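Local coordinates for inulin fructotransferase (Bacillus sp. snu-7, PDB 2INV), which catalyses the lyase-type depolymerisation of inulin, probably releasing cyclic difructose dianhydride from the chain end by intramolecular fructosyl transfer, at residues I343-A346 / G347-P350; S93-N97 / S98-G102; V75-S78 / Y79-I82; G35-I38 / N39-A43. One frame throughout, in Å; residues are numbered along the deposited sequence.

Contact 1: residues I343-A346 / G347-P350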
loop_
_atom_site.group_PDB
_atom_site.type_symbol
_atom_site.label_atom_id
_atom_site.label_comp_id
_atom_site.label_asym_id
_atom_site.label_seq_id
_atom_site.Cartn_x
_atom_site.Cartn_y
_atom_site.Cartn_z
ATOM N N ILE A 343 -1.325 20.636 -29.996
ATOM C CA ILE A 343 -0.173 21.149 -29.292
ATOM C C ILE A 343 -0.068 22.670 -29.273
ATOM O O ILE A 343 0.039 23.346 -30.303
ATOM C CB ILE A 343 1.101 20.512 -29.857
ATOM C CG1 ILE A 343 1.032 18.994 -29.617
ATOM C CG2 ILE A 343 2.338 21.104 -29.198
ATOM C CD1 ILE A 343 2.145 18.204 -30.234
ATOM N N ALA A 344 -0.094 23.183 -28.052
ATOM C CA ALA A 344 -0.031 24.602 -27.752
ATOM C C ALA A 344 1.383 25.041 -27.370
ATOM O O ALA A 344 1.971 24.479 -26.439
ATOM C CB ALA A 344 -0.969 24.919 -26.616
ATOM N N PRO A 345 1.971 25.983 -28.106
ATOM C CA PRO A 345 1.673 26.807 -29.284
ATOM C C PRO A 345 1.985 26.090 -30.603
ATOM O O PRO A 345 2.860 25.205 -30.653
ATOM C CB PRO A 345 2.606 27.986 -29.094
ATOM C CG PRO A 345 2.443 28.243 -27.660
ATOM C CD PRO A 345 2.595 26.832 -27.068
ATOM N N ALA A 346 1.248 26.446 -31.648
ATOM C CA ALA A 346 1.435 25.828 -32.940
ATOM C C ALA A 346 2.911 25.876 -33.286
ATOM O O ALA A 346 3.559 26.938 -33.221
ATOM C CB ALA A 346 0.628 26.568 -33.981
ATOM N N GLY A 347 3.433 24.720 -33.678
ATOM C CA GLY A 347 4.823 24.626 -34.049
ATOM C C GLY A 347 5.702 24.264 -32.875
ATOM O O GLY A 347 6.817 23.776 -33.056
ATOM N N ALA A 348 5.219 24.452 -31.655
ATOM C CA ALA A 348 6.087 24.161 -30.521
ATOM C C ALA A 348 6.269 22.693 -30.157
ATOM O O ALA A 348 5.395 21.828 -30.361
ATOM C CB ALA A 348 5.640 24.922 -29.299
ATOM N N GLN A 349 7.454 22.439 -29.619
ATOM C CA GLN A 349 7.849 21.126 -29.159
ATOM C C GLN A 349 7.401 20.999 -27.718
ATOM O O GLN A 349 7.683 21.868 -26.890
ATOM C CB GLN A 349 9.368 20.970 -29.225
ATOM C CG GLN A 349 9.905 20.532 -30.583
ATOM C CD GLN A 349 11.319 19.992 -30.484
ATOM O OE1 GLN A 349 11.646 19.239 -29.561
ATOM N NE2 GLN A 349 12.166 20.370 -31.434
ATOM N N PRO A 350 6.653 19.937 -27.414
ATOM C CA PRO A 350 6.156 19.663 -26.070
ATOM C C PRO A 350 7.317 19.515 -25.088
ATOM O O PRO A 350 8.357 18.936 -25.420
ATOM C CB PRO A 350 5.383 18.367 -26.270
ATOM C CG PRO A 350 4.726 18.615 -27.587
ATOM C CD PRO A 350 5.828 19.248 -28.424
#
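In Ile-343 the first torsion, -62°, places CG2 opposite the backbone N, and an extended second torsion of 174° carries CD1 outward on the other branch; both methyls then reach the ring of Pro-350. CD1 of Ile-343 lies 3.7 Å from Pro-350 CG, the two side chains meeting at about a right angle, and the CG2 branch reaches the same ring carbon at 3.8 Å. That CG2 also rests 3.3 Å from the carbonyl O of Ala-348. Between the two hydrophobic residues the chain reverses in a type II beta turn from Pro-345 to Ala-348, closed by a hydrogen bond of 2.7 Å from Ala-348 N to Pro-345 O. Gly-347 suits the turn's third position because its phi of 91° would drive a CB into Ala-346 O. A cis peptide bond precedes Pro-345, whose CD is 4.2 Å from Ala-348 CB. Tyr-336 of strand 328-337 packs on both Ile-343 and Pro-350. The chemistry is therefore divided: one short backbone hydrogen bond holds the exposed tip of this loop between strands 328-337 and 351-357, while a buried aliphatic pair, branched on one side and cyclic on the other, joins its base to the beta-helix.

Contact 2: residues S93-N97 / S98-G102. With FRU (beta-D-fructofuranose), chain D.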
loop_
_atom_site.group_PDB
_atom_site.type_symbol
_atom_site.label_atom_id
_atom_site.label_comp_id
_atom_site.label_asym_id
_atom_site.label_seq_id
_atom_site.Cartn_x
_atom_site.Cartn_y
_atom_site.Cartn_z
ATOM N N SER A 93 -20.899 10.096 -14.575
ATOM C CA SER A 93 -20.444 10.778 -15.782
ATOM C C SER A 93 -20.921 10.032 -17.022
ATOM O O SER A 93 -21.465 10.623 -17.937
ATOM C CB SER A 93 -18.913 10.857 -15.792
ATOM O OG SER A 93 -18.450 11.697 -16.833
ATOM N N ILE A 94 -20.709 8.725 -17.049
ATOM C CA ILE A 94 -21.129 7.934 -18.193
ATOM C C ILE A 94 -22.657 7.894 -18.294
ATOM O O ILE A 94 -23.207 7.978 -19.387
ATOM C CB ILE A 94 -20.519 6.514 -18.138
ATOM C CG1 ILE A 94 -18.996 6.629 -18.227
ATOM C CG2 ILE A 94 -21.053 5.668 -19.285
ATOM C CD1 ILE A 94 -18.245 5.330 -18.029
ATOM N N LEU A 95 -23.350 7.797 -17.164
ATOM C CA LEU A 95 -24.813 7.789 -17.188
ATOM C C LEU A 95 -25.334 9.079 -17.822
ATOM O O LEU A 95 -26.206 9.044 -18.689
ATOM C CB LEU A 95 -25.391 7.648 -15.768
ATOM C CG LEU A 95 -26.903 7.887 -15.656
ATOM C CD1 LEU A 95 -27.662 6.718 -16.257
ATOM C CD2 LEU A 95 -27.288 8.061 -14.193
ATOM N N ASP A 96 -24.794 10.210 -17.368
ATOM C CA ASP A 96 -25.180 11.539 -17.854
ATOM C C ASP A 96 -24.894 11.802 -19.322
ATOM O O ASP A 96 -25.441 12.731 -19.914
ATOM C CB ASP A 96 -24.472 12.641 -17.062
ATOM C CG ASP A 96 -25.190 13.003 -15.788
ATOM O OD1 ASP A 96 -26.434 12.885 -15.741
ATOM O OD2 ASP A 96 -24.516 13.440 -14.830
ATOM N N ASN A 97 -24.015 11.002 -19.900
ATOM C CA ASN A 97 -23.649 11.181 -21.290
ATOM C C ASN A 97 -24.070 9.992 -22.143
ATOM O O ASN A 97 -23.637 9.847 -23.293
ATOM C CB ASN A 97 -22.140 11.436 -21.390
ATOM C CG ASN A 97 -21.746 12.812 -20.855
ATOM O OD1 ASN A 97 -22.070 13.841 -21.457
ATOM N ND2 ASN A 97 -21.057 12.837 -19.717
ATOM N N SER A 98 -24.939 9.157 -21.578
ATOM C CA SER A 98 -25.456 7.971 -22.263
ATOM C C SER A 98 -26.982 7.955 -22.246
ATOM O O SER A 98 -27.625 8.836 -21.669
ATOM C CB SER A 98 -24.960 6.696 -21.578
ATOM O OG SER A 98 -23.553 6.595 -21.629
ATOM N N ASN A 99 -27.547 6.949 -22.908
ATOM C CA ASN A 99 -28.990 6.755 -22.978
ATOM C C ASN A 99 -29.390 5.688 -21.959
ATOM O O ASN A 99 -29.199 4.497 -22.187
ATOM C CB ASN A 99 -29.411 6.306 -24.384
ATOM C CG ASN A 99 -30.924 6.195 -24.540
ATOM O OD1 ASN A 99 -31.652 5.921 -23.576
ATOM N ND2 ASN A 99 -31.403 6.402 -25.762
ATOM N N PRO A 100 -29.908 6.118 -20.800
ATOM C CA PRO A 100 -30.363 5.278 -19.686
ATOM C C PRO A 100 -31.421 4.193 -19.935
ATOM O O PRO A 100 -31.678 3.376 -19.044
ATOM C CB PRO A 100 -30.854 6.307 -18.677
ATOM C CG PRO A 100 -29.838 7.367 -18.810
ATOM C CD PRO A 100 -29.631 7.487 -20.318
ATOM N N THR A 101 -32.023 4.166 -21.120
ATOM C CA THR A 101 -33.063 3.169 -21.402
ATOM C C THR A 101 -32.685 1.714 -21.126
ATOM O O THR A 101 -31.737 1.173 -21.706
ATOM C CB THR A 101 -33.560 3.256 -22.858
ATOM O OG1 THR A 101 -33.932 4.608 -23.158
ATOM C CG2 THR A 101 -34.771 2.357 -23.045
ATOM N N GLY A 102 -33.450 1.086 -20.239
ATOM C CA GLY A 102 -33.207 -0.303 -19.902
ATOM C C GLY A 102 -32.040 -0.518 -18.959
ATOM O O GLY A 102 -31.680 -1.659 -18.672
HETATM C C1 FRU D . -15.682 9.237 -17.736
HETATM C C2 FRU D . -14.305 8.798 -17.078
HETATM C C3 FRU D . -14.120 9.288 -15.613
HETATM C C4 FRU D . -12.609 9.575 -15.468
HETATM C C5 FRU D . -12.232 9.941 -16.873
HETATM C C6 FRU D . -10.957 9.172 -17.253
HETATM O O1 FRU D . -16.020 10.612 -17.414
HETATM O O3 FRU D . -14.678 8.873 -14.390
HETATM O O4 FRU D . -12.329 10.557 -14.486
HETATM O O5 FRU D . -13.376 9.631 -17.745
HETATM O O6 FRU D . -10.369 9.878 -18.268
#
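Helix 92-96 brings Ser-93, near its start, to a sugar pocket; at its other end Ser-98 folds back on Ile-94. OG of Ser-93 lies 2.7 Å from O1 of the bound fructofuranose in a hydrogen bond, and Glu-204, Pro-251 O and Arg-252 hold the same sugar. With chi1 at -62°, Ser-98 turns OG back beside its own backbone N and gives a bond of 2.7 Å to the carbonyl O of Ile-94. Asn-97 N binds that same oxygen at 3.2 Å, from the opposite face of the carbonyl plane, so two donors grip it. The backbone N of Ser-98 donates a hydrogen bond of 3.2 Å to Leu-95 O from well above its carbonyl plane. Asn-97 sends ND2 back to Ser-93 O, 2.9 Å away, and also binds Asn-155. Were Ser-98 an alanine, Ile-94 O would probably lose one of its two donors, and the helix end would be tied less firmly to the loop. Across the bend CD1 of Leu-95 presses on Pro-100 CG at a tight 3.4 Å. Further on, Asn-99 OD1 accepts from Thr-101 N at 3.0 Å, an Asx turn, and also from Thr-101 OG1. Ile-94 packs on Arg-134 of the second subunit, so the helix lies at a subunit boundary. Small hydroxyl and amide side chains thus serve the carbonyls where helical bonding runs out, and the bond from Asn-97 ND2 to Ser-93 O probably helps to hold the backbone that carries Ser-93 to the sugar.

Contact 3: residues V75-S78 / Y79-I82; sequences VDVS and YLTI
Between Ser-78 and Leu-80 the chain bends through Tyr-79, whose phi and psi of 64° and 34° fall in the left-handed helical region, unusual for a residue with a side chain. The bend lays the Tyr-79 ring beside Ser-78: the CB of Ser-78 sits over one face, 3.8 Å from the centroid of the Tyr-79 ring, in a CH-pi contact close to the ring normal. A chi1 of -33°, short of the staggered value, swings the ring back beside the backbone N and so under Ser-78 CB. A water lies 3.0 Å from Ser-78 OG and, in a weak bond, 3.0 Å from Tyr-79 OH, linking the two hydroxyls; Ser-78 OG also takes a bond from Ser-136 N of the next coil. Phe-90 of the third subunit packs against the Tyr-79 side chain, and Gln-107 O of that subunit makes a weak bond with the OH. A serine in place of Tyr-79 would probably strip Ser-78 CB of its aromatic cover and open a gap against the third subunit. On the inner side, Leu-80 packs against two valines. Its CG meets Val-77 CG1 at 3.6 Å, the side chains crossing at about a right angle, and its CD1 reaches Val-75 CG1 at 3.7 Å. Valines, short and branched at CB, present methyls to Leu-80 close to the backbone. The carbonyl O of Val-77 is buried here with no polar partner. Such a bend between strands 73-75 and 80-84, aliphatic side chains inward, is a corner of a right-handed parallel beta-helix, its strands hydrogen-bonded in parallel to those of the following coil.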
loop_
_atom_site.group_PDB
_atom_site.type_symbol
_atom_site.label_atom_id
_atom_site.label_comp_id
_atom_site.label_asym_id
_atom_site.label_seq_id
_atom_site.Cartn_x
_atom_site.Cartn_y
_atom_site.Cartn_z
ATOM N N VAL A 75 -18.694 17.118 13.132
ATOM C CA VAL A 75 -17.994 16.126 13.924
ATOM C C VAL A 75 -16.991 16.803 14.828
ATOM O O VAL A 75 -15.996 17.367 14.377
ATOM C CB VAL A 75 -17.276 15.101 13.020
ATOM C CG1 VAL A 75 -16.536 14.083 13.870
ATOM C CG2 VAL A 75 -18.295 14.417 12.123
ATOM N N ASP A 76 -17.264 16.739 16.123
ATOM C CA ASP A 76 -16.394 17.356 17.105
ATOM C C ASP A 76 -15.977 16.419 18.229
ATOM O O ASP A 76 -15.688 16.863 19.329
ATOM C CB ASP A 76 -17.067 18.609 17.671
ATOM C CG ASP A 76 -18.348 18.293 18.407
ATOM O OD1 ASP A 76 -18.985 17.259 18.103
ATOM O OD2 ASP A 76 -18.739 19.088 19.284
ATOM N N VAL A 77 -15.975 15.122 17.963
ATOM C CA VAL A 77 -15.514 14.203 18.965
ATOM C C VAL A 77 -14.370 13.401 18.392
ATOM O O VAL A 77 -14.401 12.967 17.236
ATOM C CB VAL A 77 -16.637 13.291 19.511
ATOM C CG1 VAL A 77 -17.339 12.574 18.435
ATOM C CG2 VAL A 77 -16.017 12.275 20.455
ATOM N N SER A 78 -13.343 13.243 19.215
ATOM C CA SER A 78 -12.176 12.505 18.829
ATOM C C SER A 78 -12.457 11.026 18.813
ATOM O O SER A 78 -13.279 10.520 19.583
ATOM C CB SER A 78 -11.028 12.795 19.791
ATOM O OG SER A 78 -10.369 14.006 19.442
ATOM N N TYR A 79 -11.754 10.342 17.919
ATOM C CA TYR A 79 -11.869 8.900 17.776
ATOM C C TYR A 79 -13.273 8.463 17.316
ATOM O O TYR A 79 -13.766 7.407 17.712
ATOM C CB TYR A 79 -11.504 8.215 19.108
ATOM C CG TYR A 79 -10.431 8.923 19.941
ATOM C CD1 TYR A 79 -9.109 9.045 19.492
ATOM C CD2 TYR A 79 -10.737 9.435 21.209
ATOM C CE1 TYR A 79 -8.123 9.655 20.301
ATOM C CE2 TYR A 79 -9.761 10.038 22.009
ATOM C CZ TYR A 79 -8.461 10.145 21.550
ATOM O OH TYR A 79 -7.512 10.741 22.358
ATOM N N LEU A 80 -13.918 9.277 16.482
ATOM C CA LEU A 80 -15.248 8.945 15.961
ATOM C C LEU A 80 -15.031 8.158 14.676
ATOM O O LEU A 80 -14.245 8.563 13.815
ATOM C CB LEU A 80 -16.058 10.210 15.639
ATOM C CG LEU A 80 -17.583 10.162 15.780
ATOM C CD1 LEU A 80 -18.205 10.898 14.598
ATOM C CD2 LEU A 80 -18.080 8.732 15.831
ATOM N N THR A 81 -15.708 7.021 14.570
ATOM C CA THR A 81 -15.607 6.177 13.397
ATOM C C THR A 81 -16.954 6.080 12.704
ATOM O O THR A 81 -17.935 5.651 13.311
ATOM C CB THR A 81 -15.178 4.731 13.754
ATOM O OG1 THR A 81 -13.791 4.700 14.119
ATOM C CG2 THR A 81 -15.414 3.799 12.552
ATOM N N ILE A 82 -17.001 6.483 11.442
ATOM C CA ILE A 82 -18.228 6.385 10.680
ATOM C C ILE A 82 -17.861 5.416 9.571
ATOM O O ILE A 82 -17.035 5.719 8.710
ATOM C CB ILE A 82 -18.650 7.745 10.107
ATOM C CG1 ILE A 82 -19.002 8.695 11.254
ATOM C CG2 ILE A 82 -19.858 7.577 9.183
ATOM C CD1 ILE A 82 -19.287 10.111 10.840
HETATM O O HOH W 1 -8.081 13.504 21.309
#

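Contact 4: residues G35-I38 / N39-A43; sequences GAVI and NDIIA
Ile-38 O receives the shortest sound polar bond of this helical segment, 2.9 Å from Ile-42 N, nearly straight at 172° and almost in line with the C=O. It is one of four successive i to i+4 bonds: Asn-39 N meets Gly-35 O at 3.0 Å, Asp-40 N meets Ala-36 O at 3.1 Å, and Ile-41 N meets Val-37 O at 3.0 Å. Over these bonds the side chains pair one turn apart. Val-37 and Ile-41 lie side by side and point the same way, CG1 of the valine 4.2 Å from CD1 of the isoleucine. Ile-38 and Ile-42 cross obliquely, Ile-38 CG2 coming within 4.1 Å of Ile-42 CD1. In Ile-42 the long branch takes the position beside the backbone N (chi1 -65°) and passes back along the helix, its CG1 3.4 Å from Ile-38 O. These buried aliphatic residues give the helix its apolar face. Asn-39 suits the edge of that face, since one amide can both accept and donate: OD1 accepts from Val-74 N and ND2 donates to Gln-72 O, backbone atoms at the start of strand 73-75 and just before it. On another side, OD2 of Asp-40 accepts from Trp-20 NE1, which probably limits the turning of its carboxylate. Gly-35 is buried where the helix is kinked. Helix 30-48 lies over the N-terminal end of the beta-helix, Ile-38 and Ile-41 resting on Ile-60 of strand 58-62, and Ile-38 and Ile-42 on Val-73 of strand 73-75.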
loop_
_atom_site.group_PDB
_atom_site.type_symbol
_atom_site.label_atom_id
_atom_site.label_comp_id
_atom_site.label_asym_id
_atom_site.label_seq_id
_atom_site.Cartn_x
_atom_site.Cartn_y
_atom_site.Cartn_z
ATOM N N GLY A 35 -28.179 13.165 7.901
ATOM C CA GLY A 35 -27.391 14.219 8.511
ATOM C C GLY A 35 -27.959 14.525 9.884
ATOM O O GLY A 35 -27.226 14.600 10.870
ATOM N N ALA A 36 -29.279 14.682 9.945
ATOM C CA ALA A 36 -29.963 14.965 11.197
ATOM C C ALA A 36 -29.743 13.835 12.191
ATOM O O ALA A 36 -29.517 14.076 13.382
ATOM C CB ALA A 36 -31.457 15.161 10.944
ATOM N N VAL A 37 -29.815 12.604 11.689
ATOM C CA VAL A 37 -29.634 11.406 12.497
ATOM C C VAL A 37 -28.260 11.342 13.139
ATOM O O VAL A 37 -28.142 11.122 14.345
ATOM C CB VAL A 37 -29.835 10.137 11.642
ATOM C CG1 VAL A 37 -29.661 8.896 12.490
ATOM C CG2 VAL A 37 -31.216 10.164 11.005
ATOM N N ILE A 38 -27.219 11.529 12.336
ATOM C CA ILE A 38 -25.865 11.471 12.860
ATOM C C ILE A 38 -25.615 12.601 13.853
ATOM O O ILE A 38 -24.972 12.391 14.881
ATOM C CB ILE A 38 -24.822 11.514 11.728
ATOM C CG1 ILE A 38 -25.064 10.337 10.782
ATOM C CG2 ILE A 38 -23.419 11.440 12.305
ATOM C CD1 ILE A 38 -24.146 10.303 9.579
ATOM N N ASN A 39 -26.123 13.797 13.572
ATOM C CA ASN A 39 -25.917 14.884 14.519
ATOM C C ASN A 39 -26.560 14.534 15.864
ATOM O O ASN A 39 -26.004 14.854 16.915
ATOM C CB ASN A 39 -26.476 16.205 13.985
ATOM C CG ASN A 39 -25.526 16.889 13.009
ATOM O OD1 ASN A 39 -24.307 16.850 13.181
ATOM N ND2 ASN A 39 -26.084 17.533 11.984
ATOM N N ASP A 40 -27.709 13.856 15.843
ATOM C CA ASP A 40 -28.348 13.485 17.104
ATOM C C ASP A 40 -27.538 12.391 17.786
ATOM O O ASP A 40 -27.495 12.336 19.016
ATOM C CB ASP A 40 -29.790 13.007 16.902
ATOM C CG ASP A 40 -30.559 12.906 18.215
ATOM O OD1 ASP A 40 -30.761 13.947 18.876
ATOM O OD2 ASP A 40 -30.962 11.787 18.590
ATOM N N ILE A 41 -26.899 11.519 17.006
ATOM C CA ILE A 41 -26.086 10.473 17.618
ATOM C C ILE A 41 -24.878 11.107 18.298
ATOM O O ILE A 41 -24.574 10.795 19.440
ATOM C CB ILE A 41 -25.594 9.428 16.590
ATOM C CG1 ILE A 41 -26.759 8.536 16.152
ATOM C CG2 ILE A 41 -24.500 8.574 17.214
ATOM C CD1 ILE A 41 -26.465 7.695 14.928
ATOM N N ILE A 42 -24.193 12.005 17.597
ATOM C CA ILE A 42 -23.029 12.669 18.178
ATOM C C ILE A 42 -23.458 13.415 19.434
ATOM O O ILE A 42 -22.693 13.518 20.395
ATOM C CB ILE A 42 -22.385 13.682 17.206
ATOM C CG1 ILE A 42 -21.807 12.948 15.998
ATOM C CG2 ILE A 42 -21.268 14.451 17.923
ATOM C CD1 ILE A 42 -21.308 13.863 14.896
ATOM N N ALA A 43 -24.686 13.930 19.428
ATOM C CA ALA A 43 -25.201 14.649 20.580
ATOM C C ALA A 43 -25.365 13.677 21.745
ATOM O O ALA A 43 -25.183 14.055 22.896
ATOM C CB ALA A 43 -26.535 15.308 20.237
#

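From the N terminus the contacts come in series, 4, 3, 2 and then 1, and none encloses or crosses another. Each is made within one continuous stretch. Contact 4 lies along helix 30-48, and contact 3 closes the bend between strands 73-75 and 80-84. These two touch, their centres about 12 Å apart, where Ile-42 packs against Val-75 and Asp-76, so the helix is joined to an early coil. Contact 2 runs from Ser-93, at the sugar pocket, past the end of helix 92-96 into the following loop, its centre about 37 Å from that of contact 3. Contact 1 closes a late loop on the opposite side of the chain's centre from contacts 3 and 4, about 55 Å from contact 4 between centres.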